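Local coordinates for protein hypothetical NUDIX hydrolase (Listeria monocytogenes, PDB 3SON) that probably hydrolyses nucleoside diphosphates linked to another moiety, as a Nudix-family enzyme, with a calcium ion bound in the crystal, at residues T49-R52 with E53-E57; A73-N77 with F78-F82; I95-T98 with S99-Y102. One frame throughout, in Å; residues are numbered along the deposited sequence.

The three contacts follow one another along the chain within the Nudix domain. Contact 1 lies on helix 46-58. Contact 2 closes strand 66-76 and enters the loop that leads to strand 87-96. Contact 3 leaves the end of strand 87-96, the antiparallel neighbour of strand 66-76 in one mixed sheet. Contacts 2 and 3 are on opposite sides of the chain's centre, their own centres about 30 Å apart. Contact 1 touches contact 3 through Ser54 and Ile95 and has its centre about 14 Å away. Contact 2 does not touch contact 1; their nearest atoms are about 10 Å apart. Thus contact 1 supplies two of the three protein ligands of the calcium ion, and two contacts shape loops at strand ends.

Contact 1. Residues T49-R52 with E53-E57; sequences TAKR and ESIEE. With CA (calcium ion), chain C.
The Nudix helix, 46-58, carries this contact, where Arg52 bridges Glu53 and Glu56 beside the calcium site. Arg52 NH1 donates to Glu53 OE2 at 2.8 Å and to Glu56 OE2 at 3.1 Å. Both carboxylate oxygens are met from above their own planes. Glu56 OE2 lies at the edge of the guanidinium, in its plane, while Glu53 OE2 is tilted out of it. The Arg52 chain bends at its third torsion (chi3 41°), which turns the guanidinium along the helix toward these acids. Its NE makes a further salt bridge to Glu44.

Glu53 is divided between two roles. Its chain bends at chi2, -73°, and Glu53 OE1 binds the calcium ion at 2.3 Å while OE2 takes the arginine. This pairing helps to fix the rotation of the carboxylate. Glu57 OE2, one turn on, is a second ligand, and the carbonyl oxygen of Ala37 is a third. Two waters also bind the ion; the one at 2.1 Å from calcium donates to Glu56 OE1, so Glu56 supports the site from a second shell.

On the inner face, Ala50 O accepts from Ser54 N at 3.0 Å and from Ser54 OG at 2.8 Å, and the two donors come from opposite faces of its plane. Ser54 thereby satisfies its buried hydroxyl within the helix, next to Val10 and Val36. Regular backbone bonds tie Glu53 to Thr49 and Glu56 to Arg52. Arg52 to Glu57 match the REUXEE end of the Nudix box, except for Ser54 at the usually aliphatic U position; the glutamates of this motif characteristically bind the metal.

Contact 2. Residues A73-N77 with F78-F82; sequences ASIPN and FHFSF
Asn77 O is gripped by two backbone donors, Ser81 N at 2.7 Å and Phe80 N at 2.8 Å. Ser81 N comes nearly in line with the carbonyl bond, whereas Phe80 N sits above the carbonyl plane. One residue back, Pro76 O is also held twice, and both donors belong to His79. The ring nitrogen ND1 reaches Pro76 O at 3.0 Å, with the oxygen in the ring plane, and the backbone N of His79 reaches it at 3.3 Å from the same face. The second bond closes the turn; the first pins the imidazole against the end of the strand.

The bonds from His79 N and Phe80 N make a short 3-10 turn where strand 66-76 ends, before the loop to strand 87-96. Five side chains pack round it. Ile75 crosses Phe80 at about a right angle, its CG2 coming to 3.3 Å from Phe80 CE2, and Ile75 CB lies in the plane of that ring at its edge. His79 CB covers one face of the Phe80 ring, over the centre. Pro76 CB meets Phe78 CE2 at 3.3 Å, side by side, with Phe78 CG between its backbone N and carbonyl carbon (chi1 83°). Phe78 also has its CZ over one face of the His79 ring, toward the rim, and its own ring meets Tyr135 of the second subunit.

Asn77 and Ser81 are joined through a water. Asn77 ND2 donates to it at 2.7 Å, and Ser81 OG stands 2.8 Å from the same water. Ser81 OG is also hydrogen-bonded to Asn83 N.

Contact 3. Residues I95-T98 with S99-Y102; sequences IDLT and SCSY
The peptide carbonyl of Leu97 is met on one face by Cys100 N. Cys100 N stands 3.1 Å from Leu97 O and 66° out of the carbonyl plane; Thr98 and Ser99 lie between the two residues. A second flat group, the carboxylate of Asp96, is met on its anti side, from a donor tilted 32° out of its plane. There Thr98 N donates to Asp96 OD1 at 3.0 Å, which makes an Asx turn at the end of the strand. Thr98 OG1 is hydrogen-bonded to Lys15 N.

One side-chain pair packs across the turn: Leu97 CD2 lies 3.6 Å from Cys100 SG. The sulfur sits between the backbone N and carbonyl carbon of its own residue (chi1 65°), which brings it back over Leu97. On the outer side, water 4 ties the turn together. Water 4 donates to Asp96 O at 3.0 Å, accepts from Ser99 N at 2.7 Å and lies 2.6 Å from Ser99 OG. Water 5 donates to Thr98 O at 2.7 Å.

The turn carries the chain out of strand 87-96 toward strand 110-116. Ile95 and Leu97 point inward: Ile95 rests on Ser54 of helix 46-58 and on Val10 and Pro12 of strand 7-15, and Leu97 rests on Leu58 of the same helix. Backbone bonds to Phe13 hold this end beside strand 7-15.

Contact 1. Residues T49-R52 with E53-E57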
loop_
_atom_site.group_PDB
_atom_site.type_symbol
_atom_site.label_atom_id
_atom_site.label_comp_id
_atom_site.label_asym_id
_atom_site.label_seq_id
_atom_site.Cartn_x
_atom_site.Cartn_y
_atom_site.Cartn_z
ATOM N N THR A 49 -20.029 2.567 1.770
ATOM C CA THR A 49 -19.396 1.218 1.917
ATOM C C THR A 49 -18.746 1.059 3.281
ATOM O O THR A 49 -18.922 0.039 3.929
ATOM C CB THR A 49 -18.338 0.977 0.822
ATOM O OG1 THR A 49 -18.914 1.297 -0.436
ATOM C CG2 THR A 49 -17.856 -0.526 0.821
ATOM N N ALA A 50 -17.942 2.034 3.694
ATOM C CA ALA A 50 -17.234 1.956 5.022
ATOM C C ALA A 50 -18.269 1.787 6.135
ATOM O O ALA A 50 -18.104 0.932 6.988
ATOM C CB ALA A 50 -16.386 3.222 5.244
ATOM N N LYS A 51 -19.368 2.587 6.085
ATOM C CA LYS A 51 -20.432 2.500 7.104
ATOM C C LYS A 51 -21.065 1.102 7.102
ATOM O O LYS A 51 -21.238 0.479 8.157
ATOM C CB LYS A 51 -21.540 3.564 6.874
ATOM C CG LYS A 51 -22.475 3.731 8.070
ATOM C CD LYS A 51 -23.519 4.814 7.817
ATOM C CE LYS A 51 -24.448 5.042 9.010
ATOM N NZ LYS A 51 -25.588 5.971 8.671
ATOM N N ARG A 52 -21.485 0.676 5.927
ATOM C CA ARG A 52 -22.160 -0.624 5.771
ATOM C C ARG A 52 -21.323 -1.759 6.307
ATOM O O ARG A 52 -21.859 -2.609 7.049
ATOM C CB ARG A 52 -22.534 -0.894 4.314
ATOM C CG ARG A 52 -23.349 -2.207 4.136
ATOM C CD ARG A 52 -23.739 -2.514 2.663
ATOM N NE ARG A 52 -22.645 -2.232 1.735
ATOM C CZ ARG A 52 -21.562 -2.991 1.594
ATOM N NH1 ARG A 52 -21.440 -4.145 2.282
ATOM N NH2 ARG A 52 -20.587 -2.607 0.764
ATOM N N GLU A 53 -20.035 -1.772 5.937
ATOM C CA GLU A 53 -19.134 -2.879 6.306
ATOM C C GLU A 53 -18.908 -2.883 7.803
ATOM O O GLU A 53 -18.783 -3.955 8.425
ATOM C CB GLU A 53 -17.808 -2.782 5.564
ATOM C CG GLU A 53 -17.977 -3.070 4.095
ATOM C CD GLU A 53 -18.232 -4.574 3.780
ATOM O OE1 GLU A 53 -17.858 -5.430 4.610
ATOM O OE2 GLU A 53 -18.732 -4.870 2.659
ATOM N N SER A 54 -18.769 -1.692 8.371
ATOM C CA SER A 54 -18.622 -1.529 9.794
ATOM C C SER A 54 -19.853 -2.054 10.516
ATOM O O SER A 54 -19.729 -2.768 11.519
ATOM C CB SER A 54 -18.364 -0.045 10.139
ATOM O OG SER A 54 -17.105 0.318 9.574
ATOM N N ILE A 55 -21.044 -1.675 10.067
ATOM C CA ILE A 55 -22.280 -2.232 10.631
ATOM C C ILE A 55 -22.390 -3.782 10.470
ATOM O O ILE A 55 -22.791 -4.455 11.392
ATOM C CB ILE A 55 -23.526 -1.582 9.998
ATOM C CG1 ILE A 55 -23.622 -0.081 10.314
ATOM C CG2 ILE A 55 -24.752 -2.362 10.458
ATOM C CD1 ILE A 55 -24.539 0.711 9.378
ATOM N N GLU A 56 -22.020 -4.338 9.307
ATOM C CA GLU A 56 -22.120 -5.754 9.088
ATOM C C GLU A 56 -21.155 -6.483 10.035
ATOM O O GLU A 56 -21.527 -7.441 10.701
ATOM C CB GLU A 56 -21.806 -6.137 7.624
ATOM C CG GLU A 56 -22.798 -5.589 6.574
ATOM C CD GLU A 56 -22.461 -5.991 5.115
ATOM O OE1 GLU A 56 -21.352 -6.540 4.882
ATOM O OE2 GLU A 56 -23.316 -5.757 4.196
ATOM N N GLU A 57 -19.929 -6.003 10.138
ATOM C CA GLU A 57 -18.934 -6.778 10.881
ATOM C C GLU A 57 -19.009 -6.646 12.392
ATOM O O GLU A 57 -18.604 -7.576 13.096
ATOM C CB GLU A 57 -17.520 -6.448 10.384
ATOM C CG GLU A 57 -17.292 -6.834 8.920
ATOM C CD GLU A 57 -15.834 -6.871 8.539
ATOM O OE1 GLU A 57 -14.977 -7.011 9.451
ATOM O OE2 GLU A 57 -15.520 -6.751 7.333
HETATM CA CA CA C . -16.568 -7.346 4.967
HETATM O O HOH W 1 -18.582 -7.976 4.567
HETATM O O HOH W 2 -15.240 -8.576 3.007
#

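Contact 2. Residues A73-N77 with F78-F82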
loop_
_atom_site.group_PDB
_atom_site.type_symbol
_atom_site.label_atom_id
_atom_site.label_comp_id
_atom_site.label_asym_id
_atom_site.label_seq_id
_atom_site.Cartn_x
_atom_site.Cartn_y
_atom_site.Cartn_z
ATOM N N ALA A 73 -3.933 2.383 -0.577
ATOM C CA ALA A 73 -3.104 1.382 -1.275
ATOM C C ALA A 73 -3.844 0.667 -2.423
ATOM O O ALA A 73 -5.025 0.635 -2.469
ATOM C CB ALA A 73 -2.575 0.328 -0.300
ATOM N N SER A 74 -3.099 0.157 -3.382
ATOM C CA SER A 74 -3.702 -0.601 -4.459
ATOM C C SER A 74 -3.624 -2.050 -4.068
ATOM O O SER A 74 -2.698 -2.460 -3.358
ATOM C CB SER A 74 -2.969 -0.296 -5.776
ATOM O OG SER A 74 -3.061 1.081 -6.061
ATOM N N ILE A 75 -4.596 -2.844 -4.446
ATOM C CA ILE A 75 -4.547 -4.278 -4.185
ATOM C C ILE A 75 -4.766 -5.023 -5.473
ATOM O O ILE A 75 -5.621 -4.622 -6.259
ATOM C CB ILE A 75 -5.664 -4.714 -3.204
ATOM C CG1 ILE A 75 -5.626 -3.940 -1.904
ATOM C CG2 ILE A 75 -5.550 -6.197 -2.872
ATOM C CD1 ILE A 75 -6.872 -4.219 -1.062
ATOM N N PRO A 76 -4.010 -6.132 -5.705
ATOM C CA PRO A 76 -4.249 -7.002 -6.884
ATOM C C PRO A 76 -5.721 -7.337 -6.856
ATOM O O PRO A 76 -6.254 -7.801 -5.836
ATOM C CB PRO A 76 -3.340 -8.199 -6.622
ATOM C CG PRO A 76 -2.218 -7.621 -5.805
ATOM C CD PRO A 76 -2.814 -6.545 -4.947
ATOM N N ASN A 77 -6.417 -6.970 -7.913
ATOM C CA ASN A 77 -7.862 -7.029 -7.859
ATOM C C ASN A 77 -8.325 -8.481 -7.836
ATOM O O ASN A 77 -9.477 -8.776 -7.451
ATOM C CB ASN A 77 -8.459 -6.264 -9.020
ATOM C CG ASN A 77 -9.925 -5.897 -8.797
ATOM O OD1 ASN A 77 -10.390 -5.709 -7.642
ATOM N ND2 ASN A 77 -10.662 -5.780 -9.884
ATOM N N PHE A 78 -7.419 -9.397 -8.181
ATOM C CA PHE A 78 -7.720 -10.847 -8.151
ATOM C C PHE A 78 -8.158 -11.391 -6.756
ATOM O O PHE A 78 -8.806 -12.437 -6.652
ATOM C CB PHE A 78 -6.547 -11.670 -8.720
ATOM C CG PHE A 78 -5.428 -11.958 -7.750
ATOM C CD1 PHE A 78 -5.501 -13.031 -6.888
ATOM C CD2 PHE A 78 -4.232 -11.219 -7.785
ATOM C CE1 PHE A 78 -4.463 -13.300 -6.002
ATOM C CE2 PHE A 78 -3.174 -11.516 -6.946
ATOM C CZ PHE A 78 -3.294 -12.553 -6.041
ATOM N N HIS A 79 -7.739 -10.720 -5.700
ATOM C CA HIS A 79 -8.259 -10.981 -4.337
ATOM C C HIS A 79 -9.755 -10.880 -4.247
ATOM O O HIS A 79 -10.360 -11.499 -3.340
ATOM C CB HIS A 79 -7.682 -10.029 -3.282
ATOM C CG HIS A 79 -6.221 -10.235 -2.984
ATOM N ND1 HIS A 79 -5.258 -9.492 -3.542
ATOM C CD2 HIS A 79 -5.585 -11.100 -2.105
ATOM C CE1 HIS A 79 -4.051 -9.906 -3.080
ATOM N NE2 HIS A 79 -4.256 -10.889 -2.217
ATOM N N PHE A 80 -10.357 -10.103 -5.175
ATOM C CA PHE A 80 -11.762 -9.564 -5.048
ATOM C C PHE A 80 -12.636 -9.770 -6.262
ATOM O O PHE A 80 -13.880 -9.923 -6.146
ATOM C CB PHE A 80 -11.717 -8.033 -4.778
ATOM C CG PHE A 80 -10.753 -7.624 -3.718
ATOM C CD1 PHE A 80 -10.894 -8.094 -2.423
ATOM C CD2 PHE A 80 -9.708 -6.715 -3.998
ATOM C CE1 PHE A 80 -9.999 -7.724 -1.435
ATOM C CE2 PHE A 80 -8.817 -6.341 -3.019
ATOM C CZ PHE A 80 -8.949 -6.874 -1.728
ATOM N N SER A 81 -12.005 -9.821 -7.441
ATOM C CA SER A 81 -12.730 -9.767 -8.699
ATOM C C SER A 81 -12.058 -10.647 -9.765
ATOM O O SER A 81 -10.882 -10.830 -9.738
ATOM C CB SER A 81 -12.708 -8.319 -9.199
ATOM O OG SER A 81 -13.364 -8.177 -10.448
ATOM N N PHE A 82 -12.784 -11.071 -10.751
ATOM C CA PHE A 82 -12.178 -11.798 -11.857
ATOM C C PHE A 82 -11.731 -10.883 -12.997
ATOM O O PHE A 82 -11.041 -11.304 -13.904
ATOM C CB PHE A 82 -13.155 -12.862 -12.391
ATOM C CG PHE A 82 -13.421 -13.955 -11.401
ATOM C CD1 PHE A 82 -12.470 -14.954 -11.178
ATOM C CD2 PHE A 82 -14.582 -13.958 -10.641
ATOM C CE1 PHE A 82 -12.681 -15.942 -10.227
ATOM C CE2 PHE A 82 -14.801 -14.948 -9.697
ATOM C CZ PHE A 82 -13.847 -15.940 -9.487
HETATM O O HOH W 3 -13.050 -5.494 -11.094
#

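Contact 3. Residues I95-T98 with S99-Y102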
loop_
_atom_site.group_PDB
_atom_site.type_symbol
_atom_site.label_atom_id
_atom_site.label_comp_id
_atom_site.label_asym_id
_atom_site.label_seq_id
_atom_site.Cartn_x
_atom_site.Cartn_y
_atom_site.Cartn_z
ATOM N N ILE A 95 -13.187 4.224 13.254
ATOM C CA ILE A 95 -14.433 4.371 13.907
ATOM C C ILE A 95 -14.208 4.404 15.374
ATOM O O ILE A 95 -13.521 3.510 15.906
ATOM C CB ILE A 95 -15.424 3.251 13.421
ATOM C CG1 ILE A 95 -16.806 3.342 14.099
ATOM C CG2 ILE A 95 -14.850 1.820 13.574
ATOM C CD1 ILE A 95 -17.834 2.544 13.335
ATOM N N ASP A 96 -14.803 5.418 16.029
ATOM C CA ASP A 96 -14.693 5.557 17.479
ATOM C C ASP A 96 -15.756 4.760 18.167
ATOM O O ASP A 96 -16.930 5.133 18.122
ATOM C CB ASP A 96 -14.786 7.059 17.866
ATOM C CG ASP A 96 -14.406 7.355 19.324
ATOM O OD1 ASP A 96 -14.232 6.411 20.140
ATOM O OD2 ASP A 96 -14.244 8.580 19.650
ATOM N N LEU A 97 -15.365 3.695 18.876
ATOM C CA LEU A 97 -16.325 2.916 19.628
ATOM C C LEU A 97 -16.162 3.079 21.140
ATOM O O LEU A 97 -16.618 2.210 21.892
ATOM C CB LEU A 97 -16.225 1.451 19.262
ATOM C CG LEU A 97 -16.269 1.097 17.746
ATOM C CD1 LEU A 97 -15.973 -0.375 17.527
ATOM C CD2 LEU A 97 -17.597 1.463 17.127
ATOM N N THR A 98 -15.611 4.217 21.586
ATOM C CA THR A 98 -15.405 4.494 23.016
ATOM C C THR A 98 -16.728 4.386 23.803
ATOM O O THR A 98 -16.772 3.824 24.924
ATOM C CB THR A 98 -14.771 5.891 23.233
ATOM O OG1 THR A 98 -13.557 5.991 22.470
ATOM C CG2 THR A 98 -14.479 6.141 24.739
ATOM N N SER A 99 -17.819 4.853 23.218
ATOM C CA SER A 99 -19.112 4.834 23.922
ATOM C C SER A 99 -19.966 3.597 23.663
ATOM O O SER A 99 -21.000 3.439 24.283
ATOM C CB SER A 99 -19.924 6.080 23.551
ATOM O OG SER A 99 -20.298 6.016 22.177
ATOM N N CYS A 100 -19.534 2.695 22.781
ATOM C CA CYS A 100 -20.408 1.597 22.372
ATOM C C CYS A 100 -19.720 0.280 22.204
ATOM O O CYS A 100 -20.312 -0.660 21.658
ATOM C CB CYS A 100 -21.172 1.962 21.088
ATOM S SG CYS A 100 -20.129 2.198 19.631
ATOM N N SER A 101 -18.489 0.180 22.704
ATOM C CA SER A 101 -17.731 -1.045 22.549
ATOM C C SER A 101 -18.431 -2.257 23.185
ATOM O O SER A 101 -18.266 -3.383 22.703
ATOM C CB SER A 101 -16.301 -0.866 23.079
ATOM O OG SER A 101 -16.281 -0.603 24.456
ATOM N N TYR A 102 -19.266 -2.023 24.206
ATOM C CA TYR A 102 -20.049 -3.112 24.829
ATOM C C TYR A 102 -21.116 -3.671 23.907
ATOM O O TYR A 102 -21.583 -4.792 24.101
ATOM C CB TYR A 102 -20.747 -2.672 26.128
ATOM C CG TYR A 102 -19.839 -2.275 27.287
ATOM C CD1 TYR A 102 -18.461 -2.541 27.264
ATOM C CD2 TYR A 102 -20.378 -1.676 28.441
ATOM C CE1 TYR A 102 -17.644 -2.175 28.325
ATOM C CE2 TYR A 102 -19.571 -1.316 29.512
ATOM C CZ TYR A 102 -18.204 -1.568 29.456
ATOM O OH TYR A 102 -17.393 -1.218 30.517
HETATM O O HOH W 4 -18.149 5.945 20.719
HETATM O O HOH W 5 -14.764 2.188 25.757
#